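Local coordinates for protein PP1b (Porcine reproductive and respiratory syndrome virus, PDB 6JDR) that probably hydrolyses ATP to unwind RNA and DNA duplexes with 5' to 3' polarity, as the zinc-binding helicase portion of the viral replicase polyprotein, at residues C7-A12 / L22-Y27; T18-D23 / P127-I132; H32-V37 / E69-K74. The protein carries 1 engineered substitution. All coordinates share one frame; numbering follows the deposited sequence.

Contact 1. Residues C7-A12 / L22-Y27. With ZN (zinc ion), chain C.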
ATOM      1  N   CYS A   7       9.883  26.140   9.026  1.00 49.04           N
ATOM      2  CA  CYS A   7      10.405  25.187  10.001  1.00 45.97           C
ATOM      3  C   CYS A   7      10.019  23.753   9.653  1.00 46.31           C
ATOM      4  O   CYS A   7       8.874  23.480   9.304  1.00 46.46           O
ATOM      5  CB  CYS A   7       9.894  25.538  11.403  1.00 45.39           C
ATOM      6  SG  CYS A   7      10.493  24.464  12.733  1.00 42.70           S
ATOM      7  N   GLY A   8      10.983  22.841   9.759  1.00 46.90           N
ATOM      8  CA  GLY A   8      10.756  21.423   9.485  1.00 45.31           C
ATOM      9  C   GLY A   8       9.881  20.732  10.514  1.00 44.98           C
ATOM     10  O   GLY A   8       9.280  19.703  10.217  1.00 45.73           O
ATOM     11  N   TYR A   9       9.816  21.287  11.725  1.00 45.45           N
ATOM     12  CA  TYR A   9       8.945  20.759  12.778  1.00 45.32           C
ATOM     13  C   TYR A   9       7.520  21.299  12.643  1.00 47.04           C
ATOM     14  O   TYR A   9       6.567  20.528  12.483  1.00 44.40           O
ATOM     15  CB  TYR A   9       9.470  21.129  14.168  1.00 44.55           C
ATOM     16  CG  TYR A   9      10.764  20.462  14.578  1.00 43.83           C
ATOM     17  CD1 TYR A   9      10.817  19.091  14.814  1.00 43.83           C
ATOM     18  CD2 TYR A   9      11.927  21.206  14.767  1.00 42.87           C
ATOM     19  CE1 TYR A   9      11.996  18.475  15.206  1.00 43.88           C
ATOM     20  CE2 TYR A   9      13.109  20.601  15.161  1.00 43.59           C
ATOM     21  CZ  TYR A   9      13.139  19.235  15.379  1.00 44.33           C
ATOM     22  OH  TYR A   9      14.309  18.625  15.766  1.00 44.08           O
ATOM     23  N   CYS A  10       7.395  22.628  12.704  1.00 47.76           N
ATOM     24  CA  CYS A  10       6.098  23.295  12.885  1.00 48.77           C
ATOM     25  C   CYS A  10       5.624  24.168  11.720  1.00 49.17           C
ATOM     26  O   CYS A  10       4.507  24.680  11.755  1.00 51.51           O
ATOM     27  CB  CYS A  10       6.152  24.163  14.138  1.00 48.35           C
ATOM     28  SG  CYS A  10       7.269  25.577  13.981  1.00 49.19           S
ATOM     29  N   GLY A  11       6.462  24.361  10.706  1.00 49.95           N
ATOM     30  CA  GLY A  11       6.085  25.161   9.541  1.00 50.57           C
ATOM     31  C   GLY A  11       6.172  26.674   9.693  1.00 51.37           C
ATOM     32  O   GLY A  11       5.897  27.401   8.741  1.00 53.19           O
ATOM     33  N   ALA A  12       6.557  27.162  10.871  1.00 51.36           N
ATOM     34  CA  ALA A  12       6.742  28.598  11.089  1.00 51.90           C
ATOM     35  C   ALA A  12       7.965  29.095  10.311  1.00 53.50           C
ATOM     36  O   ALA A  12       8.777  28.283   9.873  1.00 53.97           O
ATOM     37  CB  ALA A  12       6.912  28.881  12.572  1.00 51.19           C
ATOM     38  N   LEU A  22      18.063  20.506   8.638  1.00 39.64           N
ATOM     39  CA  LEU A  22      16.675  20.808   8.996  1.00 39.87           C
ATOM     40  C   LEU A  22      16.500  22.304   9.261  1.00 40.78           C
ATOM     41  O   LEU A  22      17.168  22.857  10.135  1.00 41.26           O
ATOM     42  CB  LEU A  22      16.265  20.011  10.239  1.00 38.91           C
ATOM     43  CG  LEU A  22      14.771  19.995  10.579  1.00 38.72           C
ATOM     44  CD1 LEU A  22      13.987  19.151   9.587  1.00 38.81           C
ATOM     45  CD2 LEU A  22      14.560  19.479  11.992  1.00 38.40           C
ATOM     46  N   ASP A  23      15.612  22.948   8.503  1.00 41.96           N
ATOM     47  CA  ASP A  23      15.225  24.341   8.763  1.00 43.34           C
ATOM     48  C   ASP A  23      14.427  24.427  10.054  1.00 42.78           C
ATOM     49  O   ASP A  23      13.501  23.644  10.263  1.00 42.93           O
ATOM     50  CB  ASP A  23      14.357  24.893   7.629  1.00 44.84           C
ATOM     51  CG  ASP A  23      15.125  25.093   6.345  1.00 46.99           C
ATOM     52  OD1 ASP A  23      16.283  25.560   6.404  1.00 49.40           O
ATOM     53  OD2 ASP A  23      14.565  24.796   5.270  1.00 48.19           O
ATOM     54  N   VAL A  24      14.774  25.384  10.909  1.00 43.22           N
ATOM     55  CA  VAL A  24      14.100  25.543  12.192  1.00 45.35           C
ATOM     56  C   VAL A  24      13.775  27.000  12.507  1.00 47.87           C
ATOM     57  O   VAL A  24      14.508  27.919  12.128  1.00 48.95           O
ATOM     58  CB  VAL A  24      14.919  24.941  13.359  1.00 45.18           C
ATOM     59  CG1 VAL A  24      14.917  23.420  13.282  1.00 45.40           C
ATOM     60  CG2 VAL A  24      16.346  25.473  13.371  1.00 44.91           C
ATOM     61  N   CYS A  25      12.662  27.188  13.205  1.00 50.55           N
ATOM     62  CA  CYS A  25      12.251  28.493  13.695  1.00 49.80           C
ATOM     63  C   CYS A  25      12.983  28.783  14.997  1.00 49.73           C
ATOM     64  O   CYS A  25      13.665  27.913  15.544  1.00 50.58           O
ATOM     65  CB  CYS A  25      10.739  28.510  13.926  1.00 49.52           C
ATOM     66  SG  CYS A  25      10.188  27.382  15.222  1.00 50.38           S
ATOM     67  N   VAL A  26      12.817  30.003  15.492  1.00 49.17           N
ATOM     68  CA  VAL A  26      13.511  30.474  16.688  1.00 48.46           C
ATOM     69  C   VAL A  26      13.265  29.543  17.877  1.00 49.58           C
ATOM     70  O   VAL A  26      14.189  29.220  18.626  1.00 50.19           O
ATOM     71  CB  VAL A  26      13.081  31.925  17.032  1.00 48.32           C
ATOM     72  CG1 VAL A  26      13.576  32.349  18.412  1.00 47.62           C
ATOM     73  CG2 VAL A  26      13.592  32.892  15.969  1.00 48.09           C
ATOM     74  N   TYR A  27      12.019  29.113  18.045  1.00 50.62           N
ATOM     75  CA  TYR A  27      11.662  28.226  19.145  1.00 52.66           C
ATOM     76  C   TYR A  27      12.428  26.900  19.067  1.00 50.28           C
ATOM     77  O   TYR A  27      13.035  26.473  20.044  1.00 50.06           O
ATOM     78  CB  TYR A  27      10.151  27.970  19.153  1.00 55.41           C
ATOM     79  CG  TYR A  27       9.695  27.048  20.258  1.00 59.57           C
ATOM     80  CD1 TYR A  27       9.692  27.470  21.585  1.00 62.42           C
ATOM     81  CD2 TYR A  27       9.268  25.752  19.980  1.00 61.53           C
ATOM     82  CE1 TYR A  27       9.278  26.626  22.604  1.00 64.97           C
ATOM     83  CE2 TYR A  27       8.854  24.901  20.991  1.00 63.56           C
ATOM     84  CZ  TYR A  27       8.858  25.343  22.300  1.00 65.95           C
ATOM     85  OH  TYR A  27       8.447  24.500  23.306  1.00 69.90           O
TER
HETATM   86 ZN    ZN C 502       9.352  25.364  14.488  1.00 45.99          ZN

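Contact 2. Residues T18-D23 / P127-I132. With ZN (zinc ion), chain B.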
ATOM      1  N   THR A  18      19.580  23.309  11.343  1.00 41.24           N
ATOM      2  CA  THR A  18      20.445  22.349  12.026  1.00 39.51           C
ATOM      3  C   THR A  18      21.590  21.993  11.099  1.00 38.01           C
ATOM      4  O   THR A  18      21.484  22.151   9.881  1.00 37.56           O
ATOM      5  CB  THR A  18      19.702  21.052  12.425  1.00 40.10           C
ATOM      6  OG1 THR A  18      19.342  20.304  11.254  1.00 38.36           O
ATOM      7  CG2 THR A  18      18.449  21.373  13.240  1.00 41.37           C
ATOM      8  N   ALA A  19      22.681  21.503  11.675  1.00 37.19           N
ATOM      9  CA  ALA A  19      23.826  21.054  10.892  1.00 37.18           C
ATOM     10  C   ALA A  19      23.465  19.880   9.981  1.00 37.31           C
ATOM     11  O   ALA A  19      24.114  19.664   8.962  1.00 36.98           O
ATOM     12  CB  ALA A  19      24.974  20.669  11.813  1.00 37.71           C
ATOM     13  N   CYS A  20      22.431  19.123  10.353  1.00 37.91           N
ATOM     14  CA  CYS A  20      21.965  17.992   9.548  1.00 38.00           C
ATOM     15  C   CYS A  20      20.910  18.376   8.493  1.00 38.46           C
ATOM     16  O   CYS A  20      20.271  17.499   7.910  1.00 39.33           O
ATOM     17  CB  CYS A  20      21.427  16.888  10.465  1.00 37.00           C
ATOM     18  SG  CYS A  20      19.856  17.281  11.255  1.00 36.65           S
ATOM     19  N   GLY A  21      20.724  19.673   8.254  1.00 38.54           N
ATOM     20  CA  GLY A  21      19.934  20.149   7.114  1.00 38.55           C
ATOM     21  C   GLY A  21      18.471  20.474   7.373  1.00 38.87           C
ATOM     22  O   GLY A  21      17.719  20.711   6.428  1.00 39.67           O
ATOM     23  N   LEU A  22      18.063  20.506   8.638  1.00 39.64           N
ATOM     24  CA  LEU A  22      16.675  20.808   8.996  1.00 39.87           C
ATOM     25  C   LEU A  22      16.500  22.304   9.261  1.00 40.78           C
ATOM     26  O   LEU A  22      17.168  22.857  10.135  1.00 41.26           O
ATOM     27  CB  LEU A  22      16.265  20.011  10.239  1.00 38.91           C
ATOM     28  CG  LEU A  22      14.771  19.995  10.579  1.00 38.72           C
ATOM     29  CD1 LEU A  22      13.987  19.151   9.587  1.00 38.81           C
ATOM     30  CD2 LEU A  22      14.560  19.479  11.992  1.00 38.40           C
ATOM     31  N   ASP A  23      15.612  22.948   8.503  1.00 41.96           N
ATOM     32  CA  ASP A  23      15.225  24.341   8.763  1.00 43.34           C
ATOM     33  C   ASP A  23      14.427  24.427  10.054  1.00 42.78           C
ATOM     34  O   ASP A  23      13.501  23.644  10.263  1.00 42.93           O
ATOM     35  CB  ASP A  23      14.357  24.893   7.629  1.00 44.84           C
ATOM     36  CG  ASP A  23      15.125  25.093   6.345  1.00 46.99           C
ATOM     37  OD1 ASP A  23      16.283  25.560   6.404  1.00 49.40           O
ATOM     38  OD2 ASP A  23      14.565  24.796   5.270  1.00 48.19           O
ATOM     39  N   PRO A 127      22.908  16.565   4.060  1.00 45.01           N
ATOM     40  CA  PRO A 127      21.603  16.339   3.435  1.00 44.62           C
ATOM     41  C   PRO A 127      20.617  15.543   4.303  1.00 42.89           C
ATOM     42  O   PRO A 127      19.465  15.381   3.901  1.00 42.95           O
ATOM     43  CB  PRO A 127      21.961  15.547   2.173  1.00 45.87           C
ATOM     44  CG  PRO A 127      23.200  14.800   2.540  1.00 45.61           C
ATOM     45  CD  PRO A 127      23.950  15.681   3.502  1.00 45.17           C
ATOM     46  N   THR A 128      21.049  15.069   5.475  1.00 41.15           N
ATOM     47  CA  THR A 128      20.233  14.181   6.307  1.00 40.92           C
ATOM     48  C   THR A 128      18.754  14.565   6.341  1.00 41.34           C
ATOM     49  O   THR A 128      17.899  13.754   5.989  1.00 42.74           O
ATOM     50  CB  THR A 128      20.748  14.117   7.758  1.00 42.16           C
ATOM     51  OG1 THR A 128      22.174  13.961   7.769  1.00 43.22           O
ATOM     52  CG2 THR A 128      20.105  12.948   8.510  1.00 42.25           C
ATOM     53  N   CYS A 129      18.457  15.796   6.750  1.00 41.15           N
ATOM     54  CA  CYS A 129      17.073  16.253   6.885  1.00 41.02           C
ATOM     55  C   CYS A 129      16.702  17.345   5.881  1.00 43.05           C
ATOM     56  O   CYS A 129      15.782  18.126   6.116  1.00 43.08           O
ATOM     57  CB  CYS A 129      16.821  16.736   8.313  1.00 40.94           C
ATOM     58  SG  CYS A 129      16.914  15.429   9.560  1.00 40.46           S
ATOM     59  N   LYS A 130      17.400  17.377   4.750  1.00 46.23           N
ATOM     60  CA  LYS A 130      17.158  18.375   3.705  1.00 49.59           C
ATOM     61  C   LYS A 130      15.723  18.318   3.165  1.00 50.01           C
ATOM     62  O   LYS A 130      15.126  19.350   2.870  1.00 49.64           O
ATOM     63  CB  LYS A 130      18.156  18.164   2.560  1.00 51.96           C
ATOM     64  CG  LYS A 130      18.079  19.179   1.431  1.00 54.36           C
ATOM     65  CD  LYS A 130      19.146  18.898   0.383  1.00 56.79           C
ATOM     66  CE  LYS A 130      18.829  19.578  -0.939  1.00 59.22           C
ATOM     67  NZ  LYS A 130      19.867  19.296  -1.970  1.00 60.51           N
ATOM     68  N   GLU A 131      15.180  17.109   3.046  1.00 50.66           N
ATOM     69  CA  GLU A 131      13.857  16.899   2.461  1.00 52.32           C
ATOM     70  C   GLU A 131      12.762  16.610   3.495  1.00 52.42           C
ATOM     71  O   GLU A 131      11.647  16.245   3.123  1.00 55.87           O
ATOM     72  CB  GLU A 131      13.924  15.743   1.453  1.00 53.33           C
ATOM     73  N   ILE A 132      13.068  16.780   4.780  1.00 50.39           N
ATOM     74  CA  ILE A 132      12.123  16.452   5.846  1.00 48.77           C
ATOM     75  C   ILE A 132      11.169  17.617   6.098  1.00 47.60           C
ATOM     76  O   ILE A 132      11.589  18.776   6.148  1.00 47.04           O
ATOM     77  CB  ILE A 132      12.865  16.070   7.152  1.00 48.94           C
ATOM     78  CG1 ILE A 132      13.669  14.774   6.957  1.00 48.58           C
ATOM     79  CG2 ILE A 132      11.896  15.926   8.319  1.00 48.47           C
ATOM     80  CD1 ILE A 132      12.833  13.522   6.783  1.00 49.23           C
TER
HETATM   81 ZN    ZN B 501      20.436  17.212  13.461  1.00 36.84          ZN
HETATM   82  O   HOH W   1      14.865  21.065   5.337  1.00 62.69           O

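Contact 3. Residues H32-V37 / E69-K74. With ZN (zinc ion), chain B.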
ATOM      1  N   HIS A  32      16.713  20.498  19.545  1.00 41.87           N
ATOM      2  CA  HIS A  32      17.301  19.588  18.565  1.00 40.14           C
ATOM      3  C   HIS A  32      18.653  19.106  19.074  1.00 40.52           C
ATOM      4  O   HIS A  32      19.692  19.698  18.781  1.00 41.67           O
ATOM      5  CB  HIS A  32      17.443  20.299  17.223  1.00 39.26           C
ATOM      6  CG  HIS A  32      17.862  19.404  16.101  1.00 38.19           C
ATOM      7  ND1 HIS A  32      16.958  18.751  15.292  1.00 37.94           N
ATOM      8  CD2 HIS A  32      19.089  19.068  15.640  1.00 38.18           C
ATOM      9  CE1 HIS A  32      17.610  18.045  14.386  1.00 37.68           C
ATOM     10  NE2 HIS A  32      18.904  18.226  14.572  1.00 37.16           N
ATOM     11  N   GLN A  33      18.631  18.023  19.841  1.00 41.58           N
ATOM     12  CA  GLN A  33      19.832  17.521  20.505  1.00 42.76           C
ATOM     13  C   GLN A  33      20.702  16.668  19.584  1.00 41.96           C
ATOM     14  O   GLN A  33      21.826  16.325  19.936  1.00 41.92           O
ATOM     15  CB  GLN A  33      19.442  16.729  21.757  1.00 45.32           C
ATOM     16  CG  GLN A  33      18.637  17.551  22.755  1.00 47.69           C
ATOM     17  CD  GLN A  33      18.396  16.831  24.067  1.00 50.61           C
ATOM     18  OE1 GLN A  33      18.186  15.621  24.096  1.00 53.86           O
ATOM     19  NE2 GLN A  33      18.416  17.580  25.163  1.00 52.60           N
ATOM     20  N   HIS A  34      20.178  16.337  18.408  1.00 42.38           N
ATOM     21  CA  HIS A  34      20.881  15.512  17.420  1.00 42.39           C
ATOM     22  C   HIS A  34      22.216  16.102  16.964  1.00 42.84           C
ATOM     23  O   HIS A  34      23.201  15.381  16.814  1.00 44.36           O
ATOM     24  CB  HIS A  34      19.964  15.299  16.211  1.00 41.45           C
ATOM     25  CG  HIS A  34      20.598  14.547  15.087  1.00 40.50           C
ATOM     26  ND1 HIS A  34      20.877  15.129  13.872  1.00 40.53           N
ATOM     27  CD2 HIS A  34      20.996  13.259  14.987  1.00 40.30           C
ATOM     28  CE1 HIS A  34      21.429  14.237  13.071  1.00 40.25           C
ATOM     29  NE2 HIS A  34      21.515  13.093  13.724  1.00 40.58           N
ATOM     30  N   CYS A  35      22.245  17.409  16.739  1.00 42.93           N
ATOM     31  CA  CYS A  35      23.440  18.067  16.207  1.00 41.78           C
ATOM     32  C   CYS A  35      23.372  19.574  16.462  1.00 41.50           C
ATOM     33  O   CYS A  35      22.321  20.086  16.847  1.00 42.20           O
ATOM     34  CB  CYS A  35      23.583  17.770  14.710  1.00 40.49           C
ATOM     35  SG  CYS A  35      22.289  18.486  13.678  1.00 38.44           S
ATOM     36  N   PRO A  36      24.495  20.287  16.262  1.00 41.71           N
ATOM     37  CA  PRO A  36      24.512  21.721  16.548  1.00 42.19           C
ATOM     38  C   PRO A  36      23.518  22.556  15.738  1.00 42.65           C
ATOM     39  O   PRO A  36      23.257  22.265  14.564  1.00 42.22           O
ATOM     40  CB  PRO A  36      25.946  22.132  16.191  1.00 41.93           C
ATOM     41  CG  PRO A  36      26.748  20.896  16.355  1.00 41.96           C
ATOM     42  CD  PRO A  36      25.840  19.787  15.916  1.00 42.84           C
ATOM     43  N   VAL A  37      22.979  23.585  16.383  1.00 41.67           N
ATOM     44  CA  VAL A  37      22.174  24.596  15.714  1.00 42.52           C
ATOM     45  C   VAL A  37      22.807  25.959  15.981  1.00 42.34           C
ATOM     46  O   VAL A  37      22.705  26.491  17.087  1.00 42.19           O
ATOM     47  CB  VAL A  37      20.720  24.588  16.226  1.00 43.29           C
ATOM     48  CG1 VAL A  37      19.876  25.587  15.446  1.00 44.28           C
ATOM     49  CG2 VAL A  37      20.134  23.187  16.127  1.00 44.09           C
ATOM     50  N   GLU A  69      17.800   9.698  17.000  1.00 36.04           N
ATOM     51  CA  GLU A  69      18.696   9.085  17.996  1.00 36.38           C
ATOM     52  C   GLU A  69      19.547   7.941  17.431  1.00 35.34           C
ATOM     53  O   GLU A  69      20.598   7.628  17.978  1.00 35.54           O
ATOM     54  CB  GLU A  69      17.904   8.602  19.218  1.00 37.84           C
ATOM     55  CG  GLU A  69      17.411   9.744  20.095  1.00 38.29           C
ATOM     56  CD  GLU A  69      16.361   9.334  21.108  1.00 39.67           C
ATOM     57  OE1 GLU A  69      15.985   8.146  21.159  1.00 39.97           O
ATOM     58  OE2 GLU A  69      15.899  10.217  21.865  1.00 41.73           O
ATOM     59  N   GLN A  70      19.102   7.334  16.336  1.00 35.12           N
ATOM     60  CA  GLN A  70      19.874   6.289  15.658  1.00 35.57           C
ATOM     61  C   GLN A  70      20.636   6.804  14.446  1.00 35.45           C
ATOM     62  O   GLN A  70      21.239   6.011  13.733  1.00 35.46           O
ATOM     63  CB  GLN A  70      18.957   5.148  15.194  1.00 35.03           C
ATOM     64  CG  GLN A  70      17.898   4.730  16.196  1.00 35.02           C
ATOM     65  CD  GLN A  70      18.436   4.578  17.605  1.00 34.66           C
ATOM     66  OE1 GLN A  70      19.544   4.087  17.813  1.00 33.30           O
ATOM     67  NE2 GLN A  70      17.647   5.010  18.583  1.00 35.46           N
ATOM     68  N   VAL A  71      20.604   8.115  14.207  1.00 36.36           N
ATOM     69  CA  VAL A  71      21.245   8.709  13.037  1.00 36.41           C
ATOM     70  C   VAL A  71      22.470   9.517  13.486  1.00 38.22           C
ATOM     71  O   VAL A  71      22.320  10.633  13.978  1.00 38.84           O
ATOM     72  CB  VAL A  71      20.256   9.602  12.262  1.00 36.36           C
ATOM     73  CG1 VAL A  71      20.880  10.097  10.965  1.00 37.44           C
ATOM     74  CG2 VAL A  71      18.971   8.838  11.962  1.00 36.24           C
ATOM     75  N   PRO A  72      23.687   8.949  13.339  1.00 39.45           N
ATOM     76  CA  PRO A  72      24.918   9.627  13.775  1.00 40.87           C
ATOM     77  C   PRO A  72      25.222  10.912  13.016  1.00 43.47           C
ATOM     78  O   PRO A  72      25.183  10.922  11.787  1.00 46.59           O
ATOM     79  CB  PRO A  72      26.025   8.606  13.478  1.00 40.37           C
ATOM     80  CG  PRO A  72      25.342   7.297  13.307  1.00 40.57           C
ATOM     81  CD  PRO A  72      23.952   7.589  12.839  1.00 40.06           C
ATOM     82  N   TYR A  73      25.525  11.980  13.746  1.00 44.66           N
ATOM     83  CA  TYR A  73      26.009  13.203  13.135  1.00 46.71           C
ATOM     84  C   TYR A  73      27.527  13.125  13.003  1.00 46.92           C
ATOM     85  O   TYR A  73      28.232  12.982  13.998  1.00 45.66           O
ATOM     86  CB  TYR A  73      25.613  14.434  13.953  1.00 49.49           C
ATOM     87  CG  TYR A  73      26.260  15.698  13.442  1.00 50.96           C
ATOM     88  CD1 TYR A  73      26.008  16.151  12.155  1.00 52.83           C
ATOM     89  CD2 TYR A  73      27.146  16.425  14.234  1.00 53.37           C
ATOM     90  CE1 TYR A  73      26.611  17.298  11.668  1.00 55.07           C
ATOM     91  CE2 TYR A  73      27.751  17.578  13.757  1.00 54.70           C
ATOM     92  CZ  TYR A  73      27.480  18.007  12.474  1.00 55.20           C
ATOM     93  OH  TYR A  73      28.073  19.149  11.990  1.00 59.68           O
ATOM     94  N   LYS A  74      28.008  13.203  11.764  1.00 48.71           N
ATOM     95  CA  LYS A  74      29.429  13.219  11.453  1.00 50.11           C
ATOM     96  C   LYS A  74      29.764  14.618  10.947  1.00 50.17           C
ATOM     97  O   LYS A  74      29.338  14.998   9.852  1.00 48.53           O
ATOM     98  CB  LYS A  74      29.744  12.188  10.367  1.00 52.48           C
ATOM     99  CG  LYS A  74      29.435  10.746  10.756  1.00 56.35           C
ATOM    100  CD  LYS A  74      28.947   9.924   9.565  1.00 58.92           C
ATOM    101  CE  LYS A  74      28.504   8.530   9.992  1.00 61.40           C
ATOM    102  NZ  LYS A  74      27.793   7.785   8.912  1.00 62.30           N
TER
HETATM  103 ZN    ZN B 501      20.436  17.212  13.461  1.00 36.84          ZN

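Contact 1. Residues C7-A12 / L22-Y27
Leu22 reaches across to Tyr9 at about a right angle and sets its CD2 methyl over one face of the ring, 4.0 Å from the ring centroid and toward the rim. Val24 instead lies alongside the tyrosine and points the same way, its CG1 3.8 Å from Tyr9 CE2. The two branched residues thus hold the phenol from two directions. Leu22 CD1 lies 4.0 Å from Gly8 CA, a closeness that suits a residue without a side chain. The backbones are joined as well, by a nearly straight 2.7 Å hydrogen bond from Gly8 N to Asp23 O.

Cys7, Cys10 and Cys25 bind one zinc ion through SG, Cys7 SG at 2.3 Å. With SG anti to its backbone N (chi1 -179°), Cys7 also accepts Cys25 N-H (Cys7 SG to Cys25 N 3.5 Å) and weaker bonds from Tyr9 and Cys10 N-H. The two weak bonds are those of a Cys-x-x-Cys zinc knuckle; with the third from Cys25 they probably spread the thiolate's negative charge.

His28 completes the zinc site and stacks on Tyr9, whose hydroxyl is hydrogen-bonded to Asp65 OD1 and His32 ND1. Strand 23-24 pairs with strand 16-17, while helix 63-67 packs Leu64 against Tyr9 and Leu22.

Contact 2. Residues T18-D23 / P127-I132
The peptide carbonyl of Cys20 meets the backbone N-H of Cys129 end-on, and the flat groups of this contact are such peptides. Cys129 N lies 2.7 Å from Cys20 O and almost in line with the carbonyl bond (C=O...N angle 170°). Thr128 CB approaches the same oxygen close to the plane of the peptide, 3.4 Å from Cys20 O, whereas Cys129 CB stands well off that plane to one side. The following peptide presents its oxygen to another acceptor, Gly21 O being 3.2 Å from Cys129 O. A water bridges from Gly21 O to Lys130 O and may ease that approach.

Beyond the peptides, the sulfurs of Cys20 and Cys129 lie 3.9 Å apart, SG to SG. Cys20 SG, standing between its backbone N and carbonyl carbon (chi1 72°), binds zinc together with His32, His34 and Cys35, whereas Cys129 is no ligand of that ion.

Topologically, 18-23 holds the loop of the hairpin of strands 16-17 and 23-24 in the zinc-binding domain and runs into the second strand, while 127-132 links strand 118-124 to helix 134-142 through two overlapping type I turns. The hairpin loop has its own type I turn, Thr18 to Gly21. Thr18 OG1 accepts the N-H of Leu22, beside the backbone bond from Thr18 N to Leu22 O, so the threonine helps to close the loop. Gly21 adopts a positive phi of 95°, where a side chain would press on the preceding carbonyl, and its bareness lets the Lys130 backbone come close.

Apolar packing continues from Leu22, whose CB touches Cys129 CB at 3.8 Å and whose CD1 meets Ile132 CG2 at 4.0 Å. Ile132 also touches Leu236 of helix 232-239, and Arg237 of that helix bonds to Thr128 O.

Contact 3. Residues H32-V37 / E69-K74
His34 and Val71 supply the polar link: NE2 of the imidazole donates to the Val71 carbonyl, with His34 NE2 2.6 Å from Val71 O. The bond is bent, the angle at the hydrogen being 137°, yet the oxygen is only 4° out of the ring plane. CB of Val71 lies 4.0 Å from His34 NE2, so an apolar side chain flanks the polar bond.

Metal bonds fix the other side of this histidine. His34 ND1 binds zinc at 2.2 Å, whereas His32 uses NE2 on the same ion, and Cys35 SG adds a third ligand. Cys20, from the hairpin loop, completes the tetrad. Imidazole suits position 34 because its two nitrogens can serve the metal and a carbonyl at once.

Aromatic contacts come from Tyr73. Its ring receives Cys35 CB over one face in a CH-pi contact, 3.8 Å from the ring centroid. Cys35 SG, 4.9 Å from the same centroid, makes a more distant sulfur-aromatic contact. The backbone directs CB toward the tyrosine, and a chi1 of 66°, with SG between the backbone N and the carbonyl carbon, swings the sulfur to the zinc. Over one face of the His34 imidazole lies Tyr73 CB.

Apolar packing runs along the CD2-CE2 side of the tyrosine ring, where Pro36 CD lies 3.6 Å from Tyr73 CE2. The two side chains cross at a slant.

Segment 32-37 lies in the loop after strand 23-24 in the zinc-binding domain, and 69-74 in the loop between helix 63-67 and strand 79-83. Chemically, 69-74 acts as a second shell to the zinc site. Its Val71 carbonyl orients a first-shell imidazole and, by accepting the remaining N-H, would make the zinc-bound nitrogen a stronger donor, while Tyr73 covers the cysteine methylene beside the metal.

Contacts 1 and 2 share Leu22 and Asp23, with centres 11 Å apart; the hairpin and the residue after it supply Cys20 to one zinc ion and Cys25 to the other. Contacts 2 and 3, 10 Å apart between centres, build the second site together: Cys20 comes from the former and His32, His34 and Cys35 from the latter. Ala19 N probably bonds to Pro36 O at 3.0 Å, joining the two loops. Contacts 1 and 3 are 16 Å apart by centres but meet where Tyr9 OH lies 2.7 Å from His32 ND1, a probable hydrogen bond linking the two zinc sites. Contact 3 is nested within the chain loop closed by contact 2.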